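Local coordinates for VMB-1 (Vibrio alginolyticus, PDB 6JV4), which is a zinc-dependent metallo-beta-lactamase of subclass B1 that probably hydrolyses beta-lactam antibiotics to substituted beta-amino acids, at residues A49-T54 with E66-K71; Q59-L64 with P92-L97; Q189-R194 with S212-T217; K15-N20 with A198-P203; E31-I36 with N170-Y175. One frame throughout, in Å; residues are numbered along the deposited sequence.

Contact 1 (A49-T54 with E66-K71); sequences AHMIDT and EWIEAK
Ile68 overlaps Ala49 with its branch methyl: Ile68 CG2 lies 3.6 Å from Ala49 CB, methyl against methyl. CG1 of Ile68 stands beside the backbone N (chi1 -68°), which leaves CG2 anti to that N and pointing at Ala49, while the longer CG1-CD1 arm runs toward Met51. There the touch is looser, with Met51 CE 4.5 Å from Ile68 CD1. The thioether chain of Met51 is almost fully stretched (chi2 -175°) and spans the distance from the strand to the helix; its methyl also meets Leu64, and the side chain packs on Ile65. Ala49 and Met51 lie on the helix side of strand 48-52; His50, between them, turns to the opposite side and bonds Ser77 OG through ND1. The unit is a beta-alpha-beta crossover: strand 48-52, helix 58-70, then strand 74-79, which pairs in parallel with the first strand through backbone bonds of Ala49 and Met51. Val42 of the adjacent strand 36-45 and Leu73 of the connecting loop also touch Ile68. Only carbon atoms meet across the contact. The last turn of helix 58-70 is therefore held on the sheet here by van der Waals contact and, probably, exclusion of water, forces with little directional demand, and no polar side-chain atom is buried between the two segments.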
# COMPACT_ATOMS: atom_id res chain seq x y z
N ALA A 49 5.95 -0.60 -16.02
CA ALA A 49 4.94 -0.33 -14.98
C ALA A 49 5.30 -1.12 -13.74
O ALA A 49 5.94 -2.20 -13.81
CB ALA A 49 3.57 -0.76 -15.45
N HIS A 50 4.80 -0.61 -12.61
CA HIS A 50 5.12 -1.16 -11.29
C HIS A 50 3.87 -1.11 -10.44
O HIS A 50 3.13 -0.12 -10.53
CB HIS A 50 6.23 -0.35 -10.67
CG HIS A 50 7.46 -0.27 -11.51
ND1 HIS A 50 8.51 -1.14 -11.33
CD2 HIS A 50 7.84 0.59 -12.48
CE1 HIS A 50 9.49 -0.81 -12.17
NE2 HIS A 50 9.10 0.25 -12.86
N MET A 51 3.61 -2.16 -9.68
CA MET A 51 2.47 -2.17 -8.73
C MET A 51 2.94 -1.79 -7.34
O MET A 51 4.00 -2.28 -6.88
CB MET A 51 1.81 -3.55 -8.65
CG MET A 51 1.16 -3.95 -9.88
SD MET A 51 0.30 -5.54 -9.52
CE MET A 51 0.15 -6.09 -11.22
N ILE A 52 2.11 -1.02 -6.63
CA ILE A 52 2.21 -0.79 -5.18
C ILE A 52 0.96 -1.45 -4.58
O ILE A 52 -0.12 -0.92 -4.83
CB ILE A 52 2.35 0.71 -4.86
CG1 ILE A 52 3.62 1.29 -5.50
CG2 ILE A 52 2.32 0.90 -3.35
CD1 ILE A 52 3.69 2.78 -5.33
N ASP A 53 1.16 -2.60 -3.94
CA ASP A 53 0.11 -3.53 -3.48
C ASP A 53 -0.50 -4.23 -4.71
O ASP A 53 -0.57 -3.67 -5.80
CB ASP A 53 -0.91 -2.89 -2.56
CG ASP A 53 -0.39 -2.53 -1.17
OD1 ASP A 53 0.84 -2.80 -0.86
OD2 ASP A 53 -1.26 -2.13 -0.33
N THR A 54 -0.96 -5.45 -4.48
CA THR A 54 -1.82 -6.17 -5.44
C THR A 54 -3.27 -5.84 -5.14
O THR A 54 -3.67 -5.61 -3.98
CB THR A 54 -1.50 -7.67 -5.43
OG1 THR A 54 -1.67 -8.21 -4.11
CG2 THR A 54 -0.10 -7.99 -5.90
N GLU A 66 -3.49 -7.53 -17.43
CA GLU A 66 -4.01 -7.43 -18.83
C GLU A 66 -4.08 -5.95 -19.23
O GLU A 66 -3.68 -5.60 -20.36
CB GLU A 66 -5.39 -8.10 -18.97
CG GLU A 66 -5.34 -9.61 -18.92
CD GLU A 66 -6.63 -10.33 -18.53
OE1 GLU A 66 -6.54 -11.54 -18.14
OE2 GLU A 66 -7.73 -9.70 -18.61
N TRP A 67 -4.61 -5.09 -18.37
CA TRP A 67 -4.77 -3.65 -18.67
C TRP A 67 -3.42 -3.00 -18.89
O TRP A 67 -3.29 -2.24 -19.88
CB TRP A 67 -5.52 -2.93 -17.56
CG TRP A 67 -5.65 -1.46 -17.76
CD1 TRP A 67 -6.64 -0.80 -18.43
CD2 TRP A 67 -4.82 -0.44 -17.17
NE1 TRP A 67 -6.47 0.56 -18.32
CE2 TRP A 67 -5.35 0.81 -17.57
CE3 TRP A 67 -3.66 -0.47 -16.40
CZ2 TRP A 67 -4.78 2.02 -17.18
CZ3 TRP A 67 -3.08 0.73 -16.03
CH2 TRP A 67 -3.63 1.95 -16.43
N ILE A 68 -2.45 -3.30 -18.02
CA ILE A 68 -1.07 -2.74 -18.16
C ILE A 68 -0.50 -3.16 -19.52
O ILE A 68 -0.01 -2.28 -20.24
CB ILE A 68 -0.18 -3.18 -16.98
CG1 ILE A 68 -0.65 -2.52 -15.69
CG2 ILE A 68 1.28 -2.86 -17.27
CD1 ILE A 68 0.05 -3.05 -14.47
N GLU A 69 -0.53 -4.45 -19.83
CA GLU A 69 0.08 -4.97 -21.07
C GLU A 69 -0.67 -4.41 -22.29
O GLU A 69 0.03 -4.11 -23.28
CB GLU A 69 0.14 -6.50 -20.98
CG GLU A 69 1.11 -6.97 -19.91
CD GLU A 69 1.36 -8.46 -19.81
OE1 GLU A 69 0.56 -9.24 -20.35
OE2 GLU A 69 2.33 -8.86 -19.13
N ALA A 70 -1.99 -4.24 -22.23
CA ALA A 70 -2.80 -3.69 -23.35
C ALA A 70 -2.44 -2.22 -23.59
O ALA A 70 -2.78 -1.71 -24.67
CB ALA A 70 -4.28 -3.86 -23.13
N LYS A 71 -1.79 -1.54 -22.65
CA LYS A 71 -1.32 -0.14 -22.85
C LYS A 71 0.08 -0.14 -23.48
O LYS A 71 0.64 0.94 -23.64
CB LYS A 71 -1.35 0.64 -21.54
CG LYS A 71 -2.73 1.09 -21.11
CD LYS A 71 -2.79 1.73 -19.74
CE LYS A 71 -1.90 2.95 -19.57
NZ LYS A 71 -2.39 4.11 -20.35

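Contact 2 (Q59-L64 with P92-L97); sequences QGTKQL and PLLNDL
No ring or amide takes part where Thr61 and Lys62 meet Leu93; the contact is made by branched and straight aliphatic groups. Leu93 CD2 does most of the touching, 3.8 Å from Thr61 CG2 and 3.9 Å from Lys62 CG, so one methyl rests against two successive residues of the facing helix. Leu93 CG stands anti to the backbone N (chi1 174°), an orientation that aims both methyls across the gap. Thr61 and Leu93 interleave, pointing from opposing helices, whereas the extended chain of Lys62 passes Leu93 at a slant, its CE 4.2 Å from Leu93 CD1. The two helical segments run in roughly the same direction, 38° apart, with axes a well-separated 11.3 Å from one another, and Leu93 bridges the gap to the near parts of Thr61 and Lys62. Both helices, 58-70 and 91-96, flank one face of the seven-stranded sheet of the metallo-beta-lactamase alpha-beta/beta-alpha sandwich. On the buried side Leu94 CD2 reaches to 4.3 Å from Thr61 CG2, and Leu94 packs further on Thr54 and Ile65. Thr61 divides its branches by polarity: its methyl faces the leucines, and its hydroxyl is hydrogen-bonded to Asp90 OD2 and Thr57 O. The outer side is bordered by exposed Lys62. The side chain of Thr61 lies about 10 Å from that of the zinc ligand Asp86.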
# COMPACT_ATOMS: atom_id res chain seq x y z
N GLN A 59 -8.49 -12.45 -9.47
CA GLN A 59 -9.11 -12.06 -10.76
C GLN A 59 -8.74 -10.59 -11.03
O GLN A 59 -8.38 -10.25 -12.16
CB GLN A 59 -10.60 -12.38 -10.76
CG GLN A 59 -10.88 -13.89 -10.70
CD GLN A 59 -10.30 -14.64 -11.89
OE1 GLN A 59 -10.42 -14.19 -13.04
NE2 GLN A 59 -9.63 -15.76 -11.63
N GLY A 60 -8.83 -9.73 -10.03
CA GLY A 60 -8.49 -8.31 -10.22
C GLY A 60 -7.02 -8.15 -10.59
O GLY A 60 -6.74 -7.30 -11.44
N THR A 61 -6.09 -8.89 -9.97
CA THR A 61 -4.65 -8.80 -10.30
C THR A 61 -4.43 -9.23 -11.76
O THR A 61 -3.71 -8.54 -12.54
CB THR A 61 -3.78 -9.58 -9.32
OG1 THR A 61 -4.09 -9.11 -7.99
CG2 THR A 61 -2.32 -9.46 -9.65
N LYS A 62 -5.08 -10.31 -12.17
CA LYS A 62 -4.94 -10.77 -13.58
C LYS A 62 -5.51 -9.69 -14.52
O LYS A 62 -4.85 -9.39 -15.55
CB LYS A 62 -5.68 -12.09 -13.77
CG LYS A 62 -4.96 -13.26 -13.14
CD LYS A 62 -5.67 -14.59 -13.36
CE LYS A 62 -4.87 -15.72 -12.75
NZ LYS A 62 -5.43 -17.04 -13.13
N GLN A 63 -6.64 -9.08 -14.16
CA GLN A 63 -7.25 -8.02 -15.00
C GLN A 63 -6.32 -6.80 -15.05
O GLN A 63 -6.17 -6.17 -16.14
CB GLN A 63 -8.62 -7.63 -14.46
CG GLN A 63 -9.66 -8.74 -14.63
CD GLN A 63 -10.81 -8.54 -13.68
OE1 GLN A 63 -10.91 -7.53 -13.00
NE2 GLN A 63 -11.73 -9.51 -13.62
N LEU A 64 -5.66 -6.49 -13.92
CA LEU A 64 -4.74 -5.33 -13.88
C LEU A 64 -3.55 -5.61 -14.80
O LEU A 64 -3.14 -4.68 -15.54
CB LEU A 64 -4.28 -5.08 -12.44
CG LEU A 64 -3.39 -3.85 -12.28
CD1 LEU A 64 -4.06 -2.60 -12.82
CD2 LEU A 64 -2.98 -3.67 -10.82
N PRO A 92 2.23 -14.96 -4.94
CA PRO A 92 2.46 -16.21 -5.65
C PRO A 92 2.25 -16.05 -7.15
O PRO A 92 3.10 -16.51 -7.92
CB PRO A 92 1.46 -17.18 -4.99
CG PRO A 92 1.29 -16.61 -3.59
CD PRO A 92 1.29 -15.11 -3.82
N LEU A 93 1.15 -15.41 -7.56
CA LEU A 93 0.86 -15.17 -8.99
C LEU A 93 2.01 -14.38 -9.60
O LEU A 93 2.46 -14.74 -10.70
CB LEU A 93 -0.46 -14.43 -9.16
CG LEU A 93 -0.77 -14.02 -10.60
CD1 LEU A 93 -0.94 -15.27 -11.49
CD2 LEU A 93 -1.98 -13.13 -10.66
N LEU A 94 2.44 -13.28 -8.96
CA LEU A 94 3.49 -12.45 -9.60
C LEU A 94 4.79 -13.25 -9.68
O LEU A 94 5.48 -13.17 -10.74
CB LEU A 94 3.68 -11.15 -8.80
CG LEU A 94 2.48 -10.22 -8.74
CD1 LEU A 94 2.78 -8.98 -7.91
CD2 LEU A 94 1.99 -9.80 -10.10
N ASN A 95 5.11 -14.01 -8.66
CA ASN A 95 6.36 -14.82 -8.64
C ASN A 95 6.27 -15.86 -9.77
O ASN A 95 7.27 -16.02 -10.51
CB ASN A 95 6.60 -15.42 -7.27
CG ASN A 95 7.16 -14.44 -6.25
OD1 ASN A 95 7.50 -13.28 -6.58
ND2 ASN A 95 7.17 -14.88 -4.99
N ASP A 96 5.10 -16.47 -9.94
CA ASP A 96 4.83 -17.43 -11.06
C ASP A 96 5.02 -16.80 -12.43
O ASP A 96 5.54 -17.53 -13.29
CB ASP A 96 3.45 -18.04 -10.95
CG ASP A 96 3.35 -19.10 -9.88
OD1 ASP A 96 4.41 -19.52 -9.40
OD2 ASP A 96 2.22 -19.50 -9.56
N LEU A 97 4.68 -15.51 -12.62
CA LEU A 97 4.84 -14.74 -13.89
C LEU A 97 6.24 -14.12 -13.98
O LEU A 97 6.47 -13.37 -14.91
CB LEU A 97 3.75 -13.67 -13.99
CG LEU A 97 2.32 -14.18 -13.96
CD1 LEU A 97 1.32 -13.03 -13.86
CD2 LEU A 97 2.03 -15.04 -15.19

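Contact 3 (Q189-R194 with S212-T217); sequences QKVINR and SLLKHT
Ile192 and Leu214 interlock at the middle of the contact, reaching alongside one another from facing helices, with Ile192 CG1 3.7 Å from Leu214 CB. On the buried side Val191 lies crosswise to Leu214, and Val191 CG1 comes to 4.0 Å from Leu214 CD1; Leu159 of the neighbouring strand touches both Val191 and Leu214. Helices 184-194 and 212-226 run nearly antiparallel here, 159° between their directions and 9.9 Å between axes, and lie on the outer face of the five-stranded sheet of the alpha-beta/beta-alpha sandwich. On the solvent side the packing is just as close but made by exposed Lys215, whose chain bends at chi2 (61°) and chi4 and folds its methylenes over Ile192, CE sitting 3.7 Å from Ile192 CG2. Farther toward solvent Gln189 NE2 bonds Asn193 OD1 at 3.0 Å, one helical turn along, from above the carbonyl plane of Asn193, while Gln189 OE1 accepts from Gln218 of the other helix.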
# COMPACT_ATOMS: atom_id res chain seq x y z
N GLN A 189 4.29 10.36 13.27
CA GLN A 189 5.03 11.64 13.35
C GLN A 189 6.24 11.59 12.44
O GLN A 189 6.57 12.63 11.83
CB GLN A 189 5.41 12.01 14.78
CG GLN A 189 5.86 13.46 14.87
CD GLN A 189 4.73 14.41 14.58
OE1 GLN A 189 3.61 14.24 15.07
NE2 GLN A 189 5.03 15.48 13.86
N LYS A 190 6.92 10.43 12.31
CA LYS A 190 8.08 10.33 11.38
C LYS A 190 7.62 10.62 9.96
O LYS A 190 8.33 11.33 9.22
CB LYS A 190 8.73 8.95 11.52
CG LYS A 190 9.36 8.76 12.90
CD LYS A 190 10.07 7.45 13.01
CE LYS A 190 10.61 7.25 14.40
NZ LYS A 190 10.79 5.80 14.62
N VAL A 191 6.46 10.09 9.57
CA VAL A 191 5.92 10.30 8.21
C VAL A 191 5.54 11.78 8.05
O VAL A 191 5.82 12.34 7.02
CB VAL A 191 4.76 9.34 7.93
CG1 VAL A 191 4.11 9.62 6.59
CG2 VAL A 191 5.27 7.92 8.00
N ILE A 192 4.83 12.32 9.02
CA ILE A 192 4.44 13.76 8.99
C ILE A 192 5.70 14.61 8.80
O ILE A 192 5.67 15.56 8.03
CB ILE A 192 3.68 14.10 10.26
CG1 ILE A 192 2.29 13.47 10.25
CG2 ILE A 192 3.60 15.60 10.45
CD1 ILE A 192 1.60 13.48 11.58
N ASN A 193 6.74 14.35 9.56
CA ASN A 193 7.97 15.19 9.52
C ASN A 193 8.67 15.03 8.18
O ASN A 193 9.31 15.98 7.65
CB ASN A 193 8.87 14.80 10.68
CG ASN A 193 8.36 15.25 12.03
OD1 ASN A 193 7.40 16.01 12.11
ND2 ASN A 193 8.96 14.76 13.07
N ARG A 194 8.63 13.84 7.62
CA ARG A 194 9.39 13.50 6.38
C ARG A 194 8.72 14.07 5.14
O ARG A 194 9.45 14.38 4.17
CB ARG A 194 9.59 11.99 6.30
CG ARG A 194 10.51 11.55 5.18
CD ARG A 194 10.78 10.05 5.29
NE ARG A 194 11.62 9.55 4.23
CZ ARG A 194 12.94 9.49 4.31
NH1 ARG A 194 13.56 9.96 5.38
NH2 ARG A 194 13.64 8.98 3.31
N SER A 212 -3.89 15.94 5.89
CA SER A 212 -4.71 15.82 7.12
C SER A 212 -4.98 14.35 7.43
O SER A 212 -5.20 14.04 8.60
CB SER A 212 -5.96 16.64 7.06
OG SER A 212 -6.91 16.10 6.20
N LEU A 213 -4.93 13.44 6.45
CA LEU A 213 -5.19 12.02 6.77
C LEU A 213 -4.13 11.53 7.76
O LEU A 213 -4.44 10.67 8.58
CB LEU A 213 -5.19 11.12 5.52
CG LEU A 213 -6.51 11.06 4.74
CD1 LEU A 213 -6.99 12.42 4.28
CD2 LEU A 213 -6.36 10.11 3.56
N LEU A 214 -2.91 12.00 7.66
CA LEU A 214 -1.84 11.57 8.57
C LEU A 214 -2.18 12.02 10.00
O LEU A 214 -1.99 11.27 10.94
CB LEU A 214 -0.51 12.17 8.13
CG LEU A 214 -0.03 11.88 6.72
CD1 LEU A 214 1.31 12.54 6.54
CD2 LEU A 214 0.00 10.39 6.41
N LYS A 215 -2.57 13.29 10.13
CA LYS A 215 -2.90 13.89 11.45
C LYS A 215 -4.13 13.19 12.03
O LYS A 215 -4.16 12.96 13.26
CB LYS A 215 -3.14 15.40 11.30
CG LYS A 215 -1.89 16.24 11.10
CD LYS A 215 -1.12 15.88 9.85
CE LYS A 215 0.13 16.72 9.65
NZ LYS A 215 -0.20 18.11 9.25
N HIS A 216 -5.10 12.88 11.17
CA HIS A 216 -6.34 12.20 11.62
C HIS A 216 -5.97 10.83 12.19
O HIS A 216 -6.47 10.46 13.24
CB HIS A 216 -7.34 12.12 10.46
CG HIS A 216 -8.61 11.46 10.86
ND1 HIS A 216 -9.41 11.94 11.93
CD2 HIS A 216 -9.14 10.27 10.50
CE1 HIS A 216 -10.46 11.12 12.07
NE2 HIS A 216 -10.28 10.08 11.22
N THR A 217 -5.21 10.06 11.43
CA THR A 217 -4.79 8.70 11.84
C THR A 217 -4.00 8.76 13.16
O THR A 217 -4.26 7.93 14.07
CB THR A 217 -3.96 8.01 10.75
OG1 THR A 217 -4.84 7.91 9.63
CG2 THR A 217 -3.48 6.65 11.20

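Contact 4 (K15-N20 with A198-P203); sequences KKLSDN and AKLVVP
The two sheets of the sandwich meet at one edge where the corner after strand 13-16 faces strand 200-203. Leu17 reaches across: its CD1 lies 3.9 Å from Leu200 CD2 and 4.3 Å from Val202 CG2. The two leucines meet through one methyl each, with their side chains roughly perpendicular. In Leu200 CG is anti to the backbone N (chi1 -172°), which directs CD2 at the corner. Residues alternate along strand 200-203: Leu200 and Val202 look into the space between the sheets, and Val201 looks outward to helix 212-226, where Leu214 meets it. This is the layering of the metallo-beta-lactamase fold, two beta-sheets face to face with helices outside. At residue 17 the chain turns, and Leu17 and Ser18 both stand opposite Val21 in a classic beta bulge. Leu41 and Gln23 also touch Leu17, while Phe160 and Ser39 pack on Val202. On the outer side of the corner Lys16 NZ makes a salt bridge to Asp19 OD1 at 2.9 Å, approaching nearly in line with the C-O bond and linking the two sides of the turn. Val202 is near the metal centre without belonging to it: its side chain lies about 11 Å from a zinc ion and about 9 Å from that of the ligand His205.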
# COMPACT_ATOMS: atom_id res chain seq x y z
N LYS A 15 -8.43 4.49 -11.34
CA LYS A 15 -8.62 5.95 -11.40
C LYS A 15 -7.27 6.54 -11.75
O LYS A 15 -6.27 6.16 -11.13
CB LYS A 15 -9.17 6.55 -10.10
CG LYS A 15 -10.62 6.15 -9.81
CD LYS A 15 -11.05 6.25 -8.36
CE LYS A 15 -11.96 7.39 -7.98
NZ LYS A 15 -12.59 7.07 -6.66
N LYS A 16 -7.23 7.44 -12.71
CA LYS A 16 -5.97 8.13 -13.05
C LYS A 16 -5.72 9.26 -12.05
O LYS A 16 -6.64 10.08 -11.82
CB LYS A 16 -6.09 8.65 -14.47
CG LYS A 16 -4.81 9.30 -14.96
CD LYS A 16 -4.98 9.91 -16.35
CE LYS A 16 -3.65 10.03 -17.05
NZ LYS A 16 -3.79 10.94 -18.21
N LEU A 17 -4.55 9.28 -11.42
CA LEU A 17 -4.17 10.33 -10.43
C LEU A 17 -3.24 11.30 -11.17
O LEU A 17 -3.29 12.49 -10.89
CB LEU A 17 -3.49 9.75 -9.18
CG LEU A 17 -4.30 8.75 -8.36
CD1 LEU A 17 -3.55 8.34 -7.09
CD2 LEU A 17 -5.66 9.30 -7.98
N SER A 18 -2.44 10.80 -12.09
CA SER A 18 -1.56 11.64 -12.94
C SER A 18 -1.20 10.83 -14.17
O SER A 18 -1.57 9.67 -14.24
CB SER A 18 -0.35 12.11 -12.16
OG SER A 18 0.56 11.02 -11.94
N ASP A 19 -0.49 11.41 -15.14
CA ASP A 19 -0.11 10.67 -16.37
C ASP A 19 0.63 9.39 -16.04
O ASP A 19 0.52 8.44 -16.80
CB ASP A 19 0.80 11.53 -17.26
CG ASP A 19 0.00 12.57 -18.02
OD1 ASP A 19 -1.22 12.37 -18.20
OD2 ASP A 19 0.59 13.60 -18.35
N ASN A 20 1.38 9.37 -14.94
CA ASN A 20 2.25 8.22 -14.63
C ASN A 20 1.69 7.39 -13.45
O ASN A 20 2.38 6.47 -13.05
CB ASN A 20 3.68 8.69 -14.36
CG ASN A 20 4.27 9.32 -15.60
OD1 ASN A 20 4.24 8.72 -16.66
ND2 ASN A 20 4.77 10.54 -15.47
N ALA A 198 3.66 16.56 1.01
CA ALA A 198 2.67 15.63 0.43
C ALA A 198 1.44 16.42 -0.07
O ALA A 198 0.86 17.19 0.70
CB ALA A 198 2.28 14.58 1.44
N LYS A 199 1.04 16.14 -1.29
CA LYS A 199 -0.16 16.78 -1.89
C LYS A 199 -1.35 15.84 -1.84
O LYS A 199 -2.47 16.33 -1.69
CB LYS A 199 0.14 17.25 -3.30
CG LYS A 199 1.17 18.38 -3.30
CD LYS A 199 0.74 19.62 -2.51
CE LYS A 199 1.69 20.80 -2.68
NZ LYS A 199 2.92 20.63 -1.88
N LEU A 200 -1.11 14.54 -2.00
CA LEU A 200 -2.19 13.54 -2.03
C LEU A 200 -1.69 12.40 -1.16
O LEU A 200 -0.52 12.06 -1.29
CB LEU A 200 -2.39 13.05 -3.46
CG LEU A 200 -3.60 12.15 -3.71
CD1 LEU A 200 -4.91 12.87 -3.43
CD2 LEU A 200 -3.56 11.70 -5.16
N VAL A 201 -2.52 11.97 -0.24
CA VAL A 201 -2.23 10.81 0.61
C VAL A 201 -3.27 9.73 0.30
O VAL A 201 -4.49 10.03 0.28
CB VAL A 201 -2.26 11.21 2.09
CG1 VAL A 201 -2.07 9.97 2.97
CG2 VAL A 201 -1.25 12.29 2.40
N VAL A 202 -2.79 8.56 -0.12
CA VAL A 202 -3.69 7.44 -0.46
C VAL A 202 -3.74 6.49 0.73
O VAL A 202 -2.71 5.87 1.04
CB VAL A 202 -3.20 6.73 -1.74
CG1 VAL A 202 -4.12 5.58 -2.08
CG2 VAL A 202 -3.07 7.69 -2.91
N PRO A 203 -4.89 6.37 1.42
CA PRO A 203 -5.04 5.39 2.47
C PRO A 203 -5.30 4.02 1.85
O PRO A 203 -5.71 3.90 0.71
CB PRO A 203 -6.21 5.90 3.26
CG PRO A 203 -7.13 6.46 2.17
CD PRO A 203 -6.17 7.09 1.18

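Contact 5 (E31-I36 with N170-Y175); sequences EPWGLI and NKNLGY
Trp33 packs its indole largely on the main chain of Gly174 and Tyr175: Gly174 CA lies over one face, near its margin, and Pro32 CD, after a cis peptide, lies over the opposite face. Trp33 CZ2 comes to 3.3 Å from Gly174 C, and CH2 to 3.3 Å from Tyr175 CA. Trp33 CH2 also touches Tyr175 CB at 3.6 Å, and it lies near the plane of the Tyr175 ring, at its edge. An Asx turn shapes the backbone beneath: Asn172 CG is wedged between the backbone N and carbonyl carbon (chi1 59°), and OD1 accepts from Gly174 N at 2.8 Å. Gly174 itself has positive phi, which suits glycine. Tyr175 borders the zinc site, its side chain about 4 Å from that of the zinc ligand His84, and its backbone N is hydrogen-bonded to a citrate, probably from the crystallisation liquor. The loop linking strands 21-30 and 36-45 thus touches the one between strand 158-162 and helix 184-194, consistent with the two loops that flank the active-site groove in B1 enzymes.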
# COMPACT_ATOMS: atom_id res chain seq x y z
N GLU A 31 -15.54 -8.86 8.24
CA GLU A 31 -16.24 -8.71 9.53
C GLU A 31 -15.25 -8.19 10.57
O GLU A 31 -14.09 -8.60 10.60
CB GLU A 31 -16.81 -10.08 9.95
CG GLU A 31 -18.02 -10.49 9.11
CD GLU A 31 -19.12 -9.45 9.27
OE1 GLU A 31 -19.50 -9.22 10.42
OE2 GLU A 31 -19.51 -8.80 8.27
N PRO A 32 -15.70 -7.35 11.50
CA PRO A 32 -17.08 -6.85 11.53
C PRO A 32 -17.37 -5.52 10.82
O PRO A 32 -18.45 -4.99 11.02
CB PRO A 32 -17.23 -6.58 13.04
CG PRO A 32 -15.87 -6.00 13.40
CD PRO A 32 -14.91 -6.91 12.67
N TRP A 33 -16.45 -5.00 10.00
CA TRP A 33 -16.65 -3.64 9.41
C TRP A 33 -17.56 -3.67 8.19
O TRP A 33 -17.91 -2.58 7.77
CB TRP A 33 -15.33 -3.01 9.02
CG TRP A 33 -14.56 -2.80 10.28
CD1 TRP A 33 -14.78 -1.88 11.27
CD2 TRP A 33 -13.59 -3.70 10.75
NE1 TRP A 33 -13.92 -2.11 12.30
CE2 TRP A 33 -13.19 -3.23 12.01
CE3 TRP A 33 -13.02 -4.84 10.18
CZ2 TRP A 33 -12.24 -3.90 12.76
CZ3 TRP A 33 -12.07 -5.48 10.92
CH2 TRP A 33 -11.68 -5.00 12.17
N GLY A 34 -17.77 -4.82 7.57
CA GLY A 34 -18.59 -4.93 6.36
C GLY A 34 -17.79 -4.70 5.08
O GLY A 34 -16.61 -5.00 5.08
N LEU A 35 -18.43 -4.18 4.04
CA LEU A 35 -17.75 -3.96 2.73
C LEU A 35 -16.76 -2.80 2.88
O LEU A 35 -17.14 -1.69 3.33
CB LEU A 35 -18.79 -3.66 1.66
CG LEU A 35 -19.62 -4.84 1.18
CD1 LEU A 35 -20.77 -4.30 0.35
CD2 LEU A 35 -18.79 -5.82 0.41
N ILE A 36 -15.52 -3.06 2.52
CA ILE A 36 -14.50 -1.96 2.53
C ILE A 36 -13.73 -1.99 1.21
O ILE A 36 -13.47 -3.05 0.66
CB ILE A 36 -13.60 -2.03 3.77
CG1 ILE A 36 -12.83 -3.34 3.84
CG2 ILE A 36 -14.42 -1.77 5.03
CD1 ILE A 36 -11.77 -3.39 4.95
N ASN A 170 -12.86 7.89 8.62
CA ASN A 170 -12.75 6.74 9.55
C ASN A 170 -12.90 7.21 11.00
O ASN A 170 -12.23 8.18 11.40
CB ASN A 170 -11.42 5.98 9.48
CG ASN A 170 -11.46 4.88 8.45
OD1 ASN A 170 -11.39 5.17 7.29
ND2 ASN A 170 -11.59 3.64 8.87
N LYS A 171 -13.72 6.50 11.77
CA LYS A 171 -13.93 6.80 13.20
C LYS A 171 -13.10 5.86 14.07
O LYS A 171 -13.05 6.12 15.27
CB LYS A 171 -15.42 6.69 13.55
CG LYS A 171 -16.28 7.69 12.79
CD LYS A 171 -15.90 9.13 13.14
CE LYS A 171 -16.86 10.16 12.58
NZ LYS A 171 -16.93 10.06 11.09
N ASN A 172 -12.47 4.84 13.49
CA ASN A 172 -11.64 3.93 14.31
C ASN A 172 -10.50 3.40 13.43
O ASN A 172 -10.42 3.76 12.25
CB ASN A 172 -12.47 2.78 14.87
CG ASN A 172 -13.11 1.95 13.78
OD1 ASN A 172 -12.46 1.38 12.90
ND2 ASN A 172 -14.43 1.92 13.80
N LEU A 173 -9.63 2.61 14.03
CA LEU A 173 -8.40 2.12 13.36
C LEU A 173 -8.69 0.90 12.50
O LEU A 173 -7.79 0.46 11.81
CB LEU A 173 -7.35 1.80 14.42
CG LEU A 173 -6.79 3.01 15.18
CD1 LEU A 173 -5.95 2.53 16.31
CD2 LEU A 173 -6.03 3.96 14.24
N GLY A 174 -9.91 0.38 12.47
CA GLY A 174 -10.16 -0.87 11.76
C GLY A 174 -9.49 -2.03 12.47
O GLY A 174 -9.48 -2.07 13.71
N TYR A 175 -8.99 -2.98 11.69
CA TYR A 175 -8.51 -4.25 12.27
C TYR A 175 -7.21 -4.00 13.04
O TYR A 175 -6.19 -3.59 12.42
CB TYR A 175 -8.27 -5.31 11.21
CG TYR A 175 -7.70 -6.56 11.78
CD1 TYR A 175 -8.42 -7.31 12.68
CD2 TYR A 175 -6.41 -6.97 11.48
CE1 TYR A 175 -7.91 -8.50 13.17
CE2 TYR A 175 -5.87 -8.13 11.98
CZ TYR A 175 -6.64 -8.92 12.82
OH TYR A 175 -6.12 -10.06 13.37

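In the fold
From the N terminus, residues 15-20 open the longest loop, closed by contact 4 at 198-203, which joins the two sheets across the sandwich. Contact 5 opens at 31-36 and closes at 170-175, within that span. Contacts 1 and 2 fall inside both loops and cross each other: 49-54, 59-64, 66-71 and 92-97 alternate, share helix 58-70, and touch. Contact 3 opens at 189-194, after contact 5 has closed, and crosses contact 4, with strand 200-203 between its two helices; Leu213 packs on Pro203. His216 NE2 probably bonds Asn170 O, linking contacts 3 and 5. Contacts 1 and 3 lie on opposite sides of the chain's centre.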